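Local coordinates for protein carbohydrate deacetylase Agd3 (Neosartorya fumigata, PDB 6NWZ) that removes acetyl groups from the secreted polysaccharide galactosaminogalactan, a modification required for biofilm formation by this fungus, at residues T261-Y264 with G268-F271; G518-L523 with Y567-A572; D349-T354 with F404-F409; S282-T287 with A572-I577. All coordinates share one frame; numbering follows the deposited sequence.

Contact 1: T261-Y264 with G268-F271; sequences TDIY and GSTF
Thr261 and Phe271 form the hydrogen-bonded pair of a small antiparallel beta hairpin in the deacetylase domain, each giving its N-H to the other's carbonyl. Phe271 N reaches Thr261 O at 3.1 Å. In return Thr261 N meets Phe271 O at 3.2 Å; the same oxygen also accepts from Gln547 NE2. The side chain of Thr261 lies about 4 Å from that of the zinc ligand Asp256, which sets this end of the hairpin beside the metal site. At Asp262 the strands make a non-hydrogen-bonded pair with Thr270, their CA atoms 4.5 Å apart. The two side chains run side by side on one face, Asp262 OD1 against Thr270 CG2. Ile263 then adds a third backbone bond, Ile263 N to Ser269 O at 2.9 Å, while Ser269 OG is held by Pro266 O within the turn. Helix 503-513 packs on Ile263 through Cys505. With Ile263 CG1 beside its own backbone N (chi1 -60°), the branch runs back across the hairpin, and Ile263 CD1 touches Phe271 CB at 3.8 Å.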
loop_
_atom_site.group_PDB
_atom_site.type_symbol
_atom_site.label_atom_id
_atom_site.label_comp_id
_atom_site.label_asym_id
_atom_site.label_seq_id
_atom_site.Cartn_x
_atom_site.Cartn_y
_atom_site.Cartn_z
ATOM N N THR A 261 -24.409 15.811 -0.147
ATOM C CA THR A 261 -24.650 14.396 -0.385
ATOM C C THR A 261 -25.838 13.947 0.453
ATOM O O THR A 261 -26.037 14.430 1.572
ATOM C CB THR A 261 -23.407 13.536 -0.064
ATOM O OG1 THR A 261 -23.126 13.592 1.335
ATOM C CG2 THR A 261 -22.179 14.024 -0.847
ATOM N N ASP A 262 -26.640 13.043 -0.106
ATOM C CA ASP A 262 -27.791 12.503 0.603
ATOM C C ASP A 262 -27.337 11.426 1.582
ATOM O O ASP A 262 -26.661 10.467 1.197
ATOM C CB ASP A 262 -28.813 11.929 -0.380
ATOM C CG ASP A 262 -29.311 12.960 -1.383
ATOM O OD1 ASP A 262 -29.972 13.933 -0.965
ATOM O OD2 ASP A 262 -29.039 12.798 -2.592
ATOM N N ILE A 263 -27.713 11.585 2.844
ATOM C CA ILE A 263 -27.310 10.658 3.894
ATOM C C ILE A 263 -28.143 9.384 3.807
ATOM O O ILE A 263 -29.300 9.397 3.369
ATOM C CB ILE A 263 -27.436 11.350 5.267
ATOM C CG1 ILE A 263 -26.536 12.589 5.294
ATOM C CG2 ILE A 263 -27.099 10.398 6.411
ATOM C CD1 ILE A 263 -25.090 12.306 4.887
ATOM N N TYR A 264 -27.546 8.264 4.222
ATOM C CA TYR A 264 -28.145 6.948 4.026
ATOM C C TYR A 264 -29.124 6.562 5.137
ATOM O O TYR A 264 -30.277 6.219 4.853
ATOM C CB TYR A 264 -27.044 5.889 3.899
ATOM C CG TYR A 264 -27.575 4.478 3.816
ATOM C CD1 TYR A 264 -28.062 3.972 2.619
ATOM C CD2 TYR A 264 -27.597 3.655 4.936
ATOM C CE1 TYR A 264 -28.551 2.685 2.538
ATOM C CE2 TYR A 264 -28.085 2.364 4.864
ATOM C CZ TYR A 264 -28.561 1.885 3.662
ATOM O OH TYR A 264 -29.048 0.602 3.575
ATOM N N GLY A 268 -33.703 10.727 3.581
ATOM C CA GLY A 268 -34.254 12.031 3.282
ATOM C C GLY A 268 -33.478 13.199 3.847
ATOM O O GLY A 268 -33.861 14.352 3.601
ATOM N N SER A 269 -32.409 12.944 4.594
ATOM C CA SER A 269 -31.571 13.991 5.152
ATOM C C SER A 269 -30.357 14.221 4.261
ATOM O O SER A 269 -29.883 13.313 3.573
ATOM C CB SER A 269 -31.117 13.634 6.569
ATOM O OG SER A 269 -30.269 12.498 6.559
ATOM N N THR A 270 -29.862 15.454 4.275
ATOM C CA THR A 270 -28.709 15.847 3.483
ATOM C C THR A 270 -27.677 16.496 4.388
ATOM O O THR A 270 -28.018 17.100 5.409
ATOM C CB THR A 270 -29.101 16.825 2.372
ATOM O OG1 THR A 270 -29.518 18.065 2.959
ATOM C CG2 THR A 270 -30.239 16.256 1.540
ATOM N N PHE A 271 -26.406 16.375 4.008
ATOM C CA PHE A 271 -25.338 17.004 4.769
ATOM C C PHE A 271 -24.335 17.664 3.835
ATOM O O PHE A 271 -24.003 17.122 2.776
ATOM C CB PHE A 271 -24.614 16.004 5.676
ATOM C CG PHE A 271 -23.513 16.625 6.482
ATOM C CD1 PHE A 271 -23.806 17.445 7.562
ATOM C CD2 PHE A 271 -22.187 16.417 6.145
ATOM C CE1 PHE A 271 -22.795 18.032 8.301
ATOM C CE2 PHE A 271 -21.172 17.001 6.876
ATOM C CZ PHE A 271 -21.474 17.811 7.955
#

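Contact 2: G518-L523 with Y567-A572; sequences GSFDDL and YSIFQA
Phe520 and Ile569, each in the first turn of its helix, mark the closest approach of the two backbones, with CA atoms 9.1 Å apart. No hydrogen bond crosses this gap; the ring of Phe520 spans it. Its CG stands anti to the backbone N (chi1 -173°), which extends the ring toward helix 569-584. There Phe520 CE2 meets Ala572 CB at 3.7 Å, the methyl sitting at the ring edge and near its plane, while Phe520 CZ lies 3.9 Å from Ile569 CG2. The side chains of Phe520 and Ile569 cross at about a right angle. Pro503, Thr506 and Val507 of helix 503-513, together with Ile558 of strand 558-560, also touch the ring, so that several elements share one small apolar cluster. Each helix start is secured locally. Ser519 N donates to Asp522 OD2 at 2.8 Å, on the anti lone pair, and the return bond from Asp521 N to Ser519 OG is weak. The second start is gripped more firmly: Gln571 N reaches Ser568 OG at 3.0 Å, and Gln571 OE1 accepts from both Ser568 N and Ser568 OG, the first from above the amide plane and the second on an in-plane lone pair. Two capping boxes, Ser519 with Asp522 and Ser568 with Gln571, thus begin two helices of the deacetylase domain that meet through an aromatic side chain.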
loop_
_atom_site.group_PDB
_atom_site.type_symbol
_atom_site.label_atom_id
_atom_site.label_comp_id
_atom_site.label_asym_id
_atom_site.label_seq_id
_atom_site.Cartn_x
_atom_site.Cartn_y
_atom_site.Cartn_z
ATOM N N GLY A 518 -22.412 -5.967 14.117
ATOM C CA GLY A 518 -21.743 -5.465 15.293
ATOM C C GLY A 518 -21.876 -3.964 15.391
ATOM O O GLY A 518 -22.745 -3.354 14.759
ATOM N N SER A 519 -21.001 -3.370 16.195
ATOM C CA SER A 519 -20.995 -1.939 16.434
ATOM C C SER A 519 -20.003 -1.254 15.499
ATOM O O SER A 519 -19.452 -1.863 14.576
ATOM C CB SER A 519 -20.656 -1.654 17.895
ATOM O OG SER A 519 -19.319 -2.032 18.170
ATOM N N PHE A 520 -19.765 0.036 15.744
ATOM C CA PHE A 520 -18.785 0.768 14.950
ATOM C C PHE A 520 -17.369 0.298 15.254
ATOM O O PHE A 520 -16.509 0.315 14.366
ATOM C CB PHE A 520 -18.942 2.270 15.198
ATOM C CG PHE A 520 -18.098 3.137 14.306
ATOM C CD1 PHE A 520 -18.091 2.949 12.933
ATOM C CD2 PHE A 520 -17.330 4.164 14.841
ATOM C CE1 PHE A 520 -17.317 3.757 12.108
ATOM C CE2 PHE A 520 -16.556 4.976 14.025
ATOM C CZ PHE A 520 -16.551 4.771 12.657
ATOM N N ASP A 521 -17.110 -0.140 16.491
ATOM C CA ASP A 521 -15.796 -0.690 16.816
ATOM C C ASP A 521 -15.549 -1.995 16.072
ATOM O O ASP A 521 -14.423 -2.266 15.640
ATOM C CB ASP A 521 -15.665 -0.906 18.325
ATOM C CG ASP A 521 -15.454 0.392 19.090
ATOM O OD1 ASP A 521 -15.007 1.388 18.479
ATOM O OD2 ASP A 521 -15.725 0.411 20.308
ATOM N N ASP A 522 -16.589 -2.815 15.918
ATOM C CA ASP A 522 -16.467 -4.018 15.104
ATOM C C ASP A 522 -16.099 -3.673 13.666
ATOM O O ASP A 522 -15.244 -4.330 13.061
ATOM C CB ASP A 522 -17.770 -4.812 15.157
ATOM C CG ASP A 522 -18.031 -5.393 16.531
ATOM O OD1 ASP A 522 -17.100 -6.004 17.093
ATOM O OD2 ASP A 522 -19.150 -5.227 17.058
ATOM N N LEU A 523 -16.731 -2.635 13.105
ATOM C CA LEU A 523 -16.391 -2.203 11.752
ATOM C C LEU A 523 -14.958 -1.694 11.688
ATOM O O LEU A 523 -14.219 -2.009 10.747
ATOM C CB LEU A 523 -17.374 -1.123 11.286
ATOM C CG LEU A 523 -17.229 -0.513 9.886
ATOM C CD1 LEU A 523 -18.592 -0.071 9.379
ATOM C CD2 LEU A 523 -16.262 0.668 9.867
ATOM N N TYR A 567 -14.913 12.633 17.466
ATOM C CA TYR A 567 -14.319 12.109 16.242
ATOM C C TYR A 567 -15.356 11.978 15.131
ATOM O O TYR A 567 -16.456 11.462 15.344
ATOM C CB TYR A 567 -13.705 10.733 16.500
ATOM C CG TYR A 567 -12.433 10.719 17.315
ATOM C CD1 TYR A 567 -11.279 11.329 16.844
ATOM C CD2 TYR A 567 -12.381 10.070 18.543
ATOM C CE1 TYR A 567 -10.107 11.304 17.581
ATOM C CE2 TYR A 567 -11.213 10.037 19.286
ATOM C CZ TYR A 567 -10.079 10.657 18.800
ATOM O OH TYR A 567 -8.913 10.631 19.531
ATOM N N SER A 568 -14.989 12.424 13.932
ATOM C CA SER A 568 -15.739 12.038 12.745
ATOM C C SER A 568 -15.460 10.573 12.415
ATOM O O SER A 568 -14.508 9.968 12.918
ATOM C CB SER A 568 -15.364 12.918 11.555
ATOM O OG SER A 568 -14.034 12.660 11.135
ATOM N N ILE A 569 -16.304 9.996 11.555
ATOM C CA ILE A 569 -16.069 8.614 11.146
ATOM C C ILE A 569 -14.771 8.510 10.354
ATOM O O ILE A 569 -14.101 7.470 10.379
ATOM C CB ILE A 569 -17.267 8.058 10.352
ATOM C CG1 ILE A 569 -17.596 8.951 9.158
ATOM C CG2 ILE A 569 -18.481 7.903 11.250
ATOM C CD1 ILE A 569 -18.777 8.455 8.351
ATOM N N PHE A 570 -14.384 9.578 9.655
ATOM C CA PHE A 570 -13.099 9.586 8.966
ATOM C C PHE A 570 -11.946 9.594 9.961
ATOM O O PHE A 570 -11.003 8.803 9.841
ATOM C CB PHE A 570 -13.012 10.789 8.027
ATOM C CG PHE A 570 -11.626 11.057 7.523
ATOM C CD1 PHE A 570 -11.085 10.288 6.507
ATOM C CD2 PHE A 570 -10.859 12.073 8.069
ATOM C CE1 PHE A 570 -9.805 10.529 6.044
ATOM C CE2 PHE A 570 -9.580 12.321 7.609
ATOM C CZ PHE A 570 -9.052 11.548 6.598
ATOM N N GLN A 571 -12.001 10.484 10.955
ATOM C CA GLN A 571 -10.943 10.530 11.959
ATOM C C GLN A 571 -10.852 9.220 12.735
ATOM O O GLN A 571 -9.750 8.731 13.013
ATOM C CB GLN A 571 -11.176 11.704 12.906
ATOM C CG GLN A 571 -11.060 13.058 12.229
ATOM C CD GLN A 571 -11.620 14.177 13.079
ATOM O OE1 GLN A 571 -12.831 14.405 13.104
ATOM N NE2 GLN A 571 -10.744 14.878 13.788
ATOM N N ALA A 572 -11.998 8.630 13.088
ATOM C CA ALA A 572 -11.981 7.363 13.812
ATOM C C ALA A 572 -11.289 6.269 13.014
ATOM O O ALA A 572 -10.641 5.388 13.594
ATOM C CB ALA A 572 -13.406 6.933 14.165
#

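Contact 3: D349-T354 with F404-F409; sequences DLWPST and FKEISF
The indole of Trp351 is held over one face by Lys405 and along its edges by Glu406 and Phe409. Lys405 CB lies 3.6 Å from the centroid of the six-membered ring, almost straight above it, a CH-pi contact. Beyond it the lysine chain bends at chi3 and chi4, which brings Lys405 CE to 3.5 Å from Trp351 CB and turns the amino group back to Ala401 O. At the far rim the six-membered ring is directed edge-to-face onto Phe409, with centroids 4.6 Å apart and planes at 72°; Trp351 CZ3 sits over the centre of the phenyl ring. A tryptophan from the irregular loop segment 349-354 is thereby fitted against helix 400-417 of the deacetylase domain. Its pyrrole edge is polar: Trp351 NE1 donates to Glu406 OE1 at 2.8 Å, using the anti lone pair from nearly within the indole plane, although the bond is bent to 138°. The folded glutamate chain (chi2 -70°) brings the carboxylate to this edge. Glu406 OE1 also bonds Thr391 OG1, next in sequence to the zinc ligand His392, whose side chain is about 6 Å from that of Glu406.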
loop_
_atom_site.group_PDB
_atom_site.type_symbol
_atom_site.label_atom_id
_atom_site.label_comp_id
_atom_site.label_asym_id
_atom_site.label_seq_id
_atom_site.Cartn_x
_atom_site.Cartn_y
_atom_site.Cartn_z
ATOM N N ASP A 349 -25.374 15.895 -24.995
ATOM C CA ASP A 349 -24.909 16.900 -24.050
ATOM C C ASP A 349 -25.960 17.150 -22.972
ATOM O O ASP A 349 -27.160 17.214 -23.255
ATOM C CB ASP A 349 -24.582 18.207 -24.777
ATOM C CG ASP A 349 -23.495 18.042 -25.828
ATOM O OD1 ASP A 349 -22.643 17.144 -25.671
ATOM O OD2 ASP A 349 -23.488 18.813 -26.812
ATOM N N LEU A 350 -25.502 17.279 -21.724
ATOM C CA LEU A 350 -26.374 17.672 -20.625
ATOM C C LEU A 350 -26.159 19.104 -20.163
ATOM O O LEU A 350 -27.060 19.676 -19.541
ATOM C CB LEU A 350 -26.183 16.736 -19.421
ATOM C CG LEU A 350 -26.492 15.253 -19.628
ATOM C CD1 LEU A 350 -26.536 14.541 -18.289
ATOM C CD2 LEU A 350 -27.798 15.065 -20.378
ATOM N N TRP A 351 -25.005 19.695 -20.457
ATOM C CA TRP A 351 -24.704 21.031 -19.971
ATOM C C TRP A 351 -25.646 22.058 -20.596
ATOM O O TRP A 351 -26.035 21.918 -21.761
ATOM C CB TRP A 351 -23.253 21.398 -20.287
ATOM C CG TRP A 351 -22.279 20.971 -19.228
ATOM C CD1 TRP A 351 -22.064 19.703 -18.774
ATOM C CD2 TRP A 351 -21.383 21.815 -18.497
ATOM N NE1 TRP A 351 -21.097 19.707 -17.801
ATOM C CE2 TRP A 351 -20.660 20.992 -17.614
ATOM C CE3 TRP A 351 -21.124 23.189 -18.502
ATOM C CZ2 TRP A 351 -19.695 21.496 -16.744
ATOM C CZ3 TRP A 351 -20.166 23.687 -17.640
ATOM C CH2 TRP A 351 -19.463 22.844 -16.772
ATOM N N PRO A 352 -26.044 23.087 -19.846
ATOM C CA PRO A 352 -26.793 24.189 -20.455
ATOM C C PRO A 352 -25.978 24.837 -21.560
ATOM O O PRO A 352 -24.757 24.980 -21.459
ATOM C CB PRO A 352 -27.026 25.154 -19.288
ATOM C CG PRO A 352 -26.937 24.302 -18.072
ATOM C CD PRO A 352 -25.907 23.252 -18.391
ATOM N N SER A 353 -26.669 25.224 -22.629
ATOM C CA SER A 353 -25.995 25.816 -23.774
ATOM C C SER A 353 -25.465 27.214 -23.485
ATOM O O SER A 353 -24.525 27.653 -24.156
ATOM C CB SER A 353 -26.949 25.853 -24.966
ATOM O OG SER A 353 -28.196 26.409 -24.588
ATOM N N THR A 354 -26.031 27.921 -22.491
ATOM C CA THR A 354 -25.671 29.328 -22.308
ATOM C C THR A 354 -24.254 29.497 -21.768
ATOM O O THR A 354 -23.441 30.171 -22.425
ATOM C CB THR A 354 -26.723 30.031 -21.443
ATOM N N PHE A 404 -15.336 17.848 -21.414
ATOM C CA PHE A 404 -14.371 18.926 -21.610
ATOM C C PHE A 404 -14.670 20.101 -20.690
ATOM O O PHE A 404 -13.754 20.696 -20.109
ATOM C CB PHE A 404 -14.371 19.382 -23.069
ATOM C CG PHE A 404 -13.252 20.335 -23.409
ATOM C CD1 PHE A 404 -13.352 21.687 -23.111
ATOM C CD2 PHE A 404 -12.102 19.876 -24.027
ATOM C CE1 PHE A 404 -12.325 22.558 -23.419
ATOM C CE2 PHE A 404 -11.074 20.745 -24.338
ATOM C CZ PHE A 404 -11.185 22.085 -24.034
ATOM N N LYS A 405 -15.948 20.454 -20.550
ATOM C CA LYS A 405 -16.326 21.510 -19.623
ATOM C C LYS A 405 -16.236 21.050 -18.172
ATOM O O LYS A 405 -15.938 21.861 -17.288
ATOM C CB LYS A 405 -17.732 22.014 -19.953
ATOM C CG LYS A 405 -17.820 22.690 -21.317
ATOM C CD LYS A 405 -19.140 23.414 -21.519
ATOM C CE LYS A 405 -20.267 22.450 -21.854
ATOM N NZ LYS A 405 -20.090 21.783 -23.176
ATOM N N GLU A 406 -16.470 19.760 -17.908
ATOM C CA GLU A 406 -16.321 19.246 -16.549
ATOM C C GLU A 406 -14.911 19.478 -16.018
ATOM O O GLU A 406 -14.727 19.769 -14.831
ATOM C CB GLU A 406 -16.664 17.756 -16.509
ATOM C CG GLU A 406 -18.145 17.448 -16.607
ATOM C CD GLU A 406 -18.905 17.865 -15.367
ATOM O OE1 GLU A 406 -19.998 18.455 -15.512
ATOM O OE2 GLU A 406 -18.407 17.604 -14.251
ATOM N N ILE A 407 -13.908 19.355 -16.881
ATOM C CA ILE A 407 -12.514 19.542 -16.481
ATOM C C ILE A 407 -12.119 21.014 -16.515
ATOM O O ILE A 407 -11.604 21.553 -15.533
ATOM C CB ILE A 407 -11.588 18.696 -17.382
ATOM C CG1 ILE A 407 -11.978 17.219 -17.323
ATOM C CG2 ILE A 407 -10.133 18.885 -16.982
ATOM C CD1 ILE A 407 -11.885 16.625 -15.935
ATOM N N SER A 408 -12.362 21.685 -17.643
ATOM C CA SER A 408 -11.863 23.046 -17.819
ATOM C C SER A 408 -12.512 24.023 -16.844
ATOM O O SER A 408 -11.837 24.916 -16.316
ATOM C CB SER A 408 -12.084 23.492 -19.261
ATOM O OG SER A 408 -13.378 23.127 -19.706
ATOM N N PHE A 409 -13.817 23.885 -16.601
ATOM C CA PHE A 409 -14.481 24.790 -15.667
ATOM C C PHE A 409 -13.899 24.655 -14.269
ATOM O O PHE A 409 -13.637 25.656 -13.594
ATOM C CB PHE A 409 -15.986 24.522 -15.642
ATOM C CG PHE A 409 -16.758 25.258 -16.699
ATOM C CD1 PHE A 409 -16.462 25.090 -18.042
ATOM C CD2 PHE A 409 -17.801 26.103 -16.348
ATOM C CE1 PHE A 409 -17.183 25.761 -19.014
ATOM C CE2 PHE A 409 -18.527 26.777 -17.318
ATOM C CZ PHE A 409 -18.218 26.604 -18.650
#

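Contact 4: S282-T287 with A572-I577; sequences SAWVPT and AWVETI
Trp284 meets helix 569-584 edge-on, with a polar contact at one corner of the indole and an apolar one at another. Trp284 NE1 donates to Glu575 OE2 at 2.9 Å in a fairly straight bond (156°), which uses the anti lone pair and lies 15° out of the indole plane. At the benzo corner Trp284 CH2 touches Val574 CG1 at 3.6 Å, near the ring plane. With chi1 at 166° the Trp284 ring swings away from its own backbone N and out toward the other helix. Glu575 bends at chi2 to present its carboxylate, and the second oxygen, Glu575 OE1, is taken by Gln579 NE2 and by a salt bridge to Lys291 NZ. That pairing probably favours the charged form of the glutamate and fixes its rotation, so the buried indole N-H has a well-placed acceptor. Phe570 and Gln571 add further contacts with the indole. This is a helix-to-helix contact within the deacetylase domain, made through a tryptophan edge. Helix 275-289, kinked at Pro286, thus lies to one side of helix 569-584, whose other surroundings include helix 520-536, touching Ala572, Thr576 and Ile577, and strand 558-560, touching Ala572 and Glu575.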
loop_
_atom_site.group_PDB
_atom_site.type_symbol
_atom_site.label_atom_id
_atom_site.label_comp_id
_atom_site.label_asym_id
_atom_site.label_seq_id
_atom_site.Cartn_x
_atom_site.Cartn_y
_atom_site.Cartn_z
ATOM N N SER A 282 -8.798 20.469 10.898
ATOM C CA SER A 282 -7.510 21.155 10.856
ATOM C C SER A 282 -6.767 21.003 12.175
ATOM O O SER A 282 -5.573 20.682 12.196
ATOM C CB SER A 282 -7.707 22.634 10.529
ATOM O OG SER A 282 -8.316 22.803 9.264
ATOM N N ALA A 283 -7.462 21.233 13.291
ATOM C CA ALA A 283 -6.821 21.123 14.595
ATOM C C ALA A 283 -6.355 19.702 14.871
ATOM O O ALA A 283 -5.414 19.493 15.644
ATOM C CB ALA A 283 -7.781 21.591 15.685
ATOM N N TRP A 284 -6.986 18.718 14.232
ATOM C CA TRP A 284 -6.691 17.318 14.493
ATOM C C TRP A 284 -5.509 16.800 13.683
ATOM O O TRP A 284 -4.903 15.797 14.076
ATOM C CB TRP A 284 -7.943 16.478 14.216
ATOM C CG TRP A 284 -7.711 15.006 14.120
ATOM C CD1 TRP A 284 -7.654 14.113 15.149
ATOM C CD2 TRP A 284 -7.525 14.250 12.919
ATOM N NE1 TRP A 284 -7.435 12.843 14.661
ATOM C CE2 TRP A 284 -7.352 12.902 13.296
ATOM C CE3 TRP A 284 -7.482 14.582 11.562
ATOM C CZ2 TRP A 284 -7.142 11.891 12.365
ATOM C CZ3 TRP A 284 -7.274 13.577 10.641
ATOM C CH2 TRP A 284 -7.106 12.246 11.045
ATOM N N VAL A 285 -5.154 17.464 12.580
ATOM C CA VAL A 285 -4.053 16.975 11.747
ATOM C C VAL A 285 -2.723 16.979 12.496
ATOM O O VAL A 285 -2.032 15.948 12.481
ATOM C CB VAL A 285 -4.007 17.751 10.418
ATOM C CG1 VAL A 285 -2.746 17.410 9.643
ATOM C CG2 VAL A 285 -5.234 17.418 9.586
ATOM N N PRO A 286 -2.311 18.061 13.172
ATOM C CA PRO A 286 -1.086 17.962 13.985
ATOM C C PRO A 286 -1.196 16.960 15.120
ATOM O O PRO A 286 -0.182 16.370 15.517
ATOM C CB PRO A 286 -0.889 19.393 14.509
ATOM C CG PRO A 286 -2.209 20.055 14.352
ATOM C CD PRO A 286 -2.823 19.441 13.141
ATOM N N THR A 287 -2.403 16.737 15.643
ATOM C CA THR A 287 -2.579 15.777 16.728
ATOM C C THR A 287 -2.234 14.362 16.276
ATOM O O THR A 287 -1.509 13.637 16.967
ATOM C CB THR A 287 -4.016 15.833 17.245
ATOM O OG1 THR A 287 -4.291 17.145 17.752
ATOM C CG2 THR A 287 -4.227 14.802 18.342
ATOM N N ALA A 572 -11.998 8.630 13.088
ATOM C CA ALA A 572 -11.981 7.363 13.812
ATOM C C ALA A 572 -11.289 6.269 13.014
ATOM O O ALA A 572 -10.641 5.388 13.594
ATOM C CB ALA A 572 -13.406 6.933 14.165
ATOM N N TRP A 573 -11.419 6.300 11.688
ATOM C CA TRP A 573 -10.731 5.318 10.861
ATOM C C TRP A 573 -9.228 5.564 10.872
ATOM O O TRP A 573 -8.437 4.637 11.086
ATOM C CB TRP A 573 -11.287 5.357 9.434
ATOM C CG TRP A 573 -10.691 4.324 8.507
ATOM C CD1 TRP A 573 -11.183 3.077 8.245
ATOM C CD2 TRP A 573 -9.499 4.456 7.719
ATOM N NE1 TRP A 573 -10.373 2.425 7.349
ATOM C CE2 TRP A 573 -9.331 3.250 7.010
ATOM C CE3 TRP A 573 -8.557 5.475 7.547
ATOM C CZ2 TRP A 573 -8.261 3.034 6.141
ATOM C CZ3 TRP A 573 -7.495 5.260 6.681
ATOM C CH2 TRP A 573 -7.355 4.048 5.991
ATOM N N VAL A 574 -8.816 6.817 10.666
ATOM C CA VAL A 574 -7.393 7.143 10.656
ATOM C C VAL A 574 -6.771 6.863 12.020
ATOM O O VAL A 574 -5.673 6.304 12.111
ATOM C CB VAL A 574 -7.186 8.606 10.214
ATOM C CG1 VAL A 574 -5.708 8.987 10.261
ATOM C CG2 VAL A 574 -7.750 8.814 8.816
ATOM N N GLU A 575 -7.463 7.232 13.099
ATOM C CA GLU A 575 -6.959 6.924 14.436
ATOM C C GLU A 575 -6.745 5.425 14.609
ATOM O O GLU A 575 -5.719 4.989 15.143
ATOM C CB GLU A 575 -7.919 7.458 15.501
ATOM C CG GLU A 575 -7.913 8.974 15.640
ATOM C CD GLU A 575 -6.684 9.495 16.363
ATOM O OE1 GLU A 575 -5.935 8.674 16.933
ATOM O OE2 GLU A 575 -6.468 10.725 16.365
ATOM N N THR A 576 -7.704 4.616 14.155
ATOM C CA THR A 576 -7.568 3.169 14.277
ATOM C C THR A 576 -6.376 2.662 13.479
ATOM O O THR A 576 -5.587 1.846 13.970
ATOM C CB THR A 576 -8.857 2.490 13.814
ATOM O OG1 THR A 576 -9.923 2.843 14.703
ATOM C CG2 THR A 576 -8.691 0.971 13.767
ATOM N N ILE A 577 -6.215 3.158 12.254
ATOM C CA ILE A 577 -5.181 2.638 11.369
ATOM C C ILE A 577 -3.798 3.095 11.825
ATOM O O ILE A 577 -2.858 2.293 11.894
ATOM C CB ILE A 577 -5.485 3.054 9.917
ATOM C CG1 ILE A 577 -6.295 1.963 9.214
ATOM C CG2 ILE A 577 -4.215 3.365 9.146
ATOM C CD1 ILE A 577 -7.628 1.640 9.871
#

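All four contacts belong to the deacetylase domain. Contacts 2 and 4 are the closest pair, with centres 12 Å apart: both use helix 569-584, share Ala572 and touch directly, so helices 275-289 and 520-536 are joined through one common helix. Contact 1 comes first in the chain, and its strand 270-271 leads into helix 275-289 of contact 4, yet their centres are 24 Å apart. Contact 4 ties residues far apart in sequence, and contacts 3 and 2 close, in that order, within the chain it spans. Contact 3 stands apart, 37 Å from contact 4 between centres. Contacts 1 and 3, with centres 26 Å apart, each come close to side chains that bind zinc.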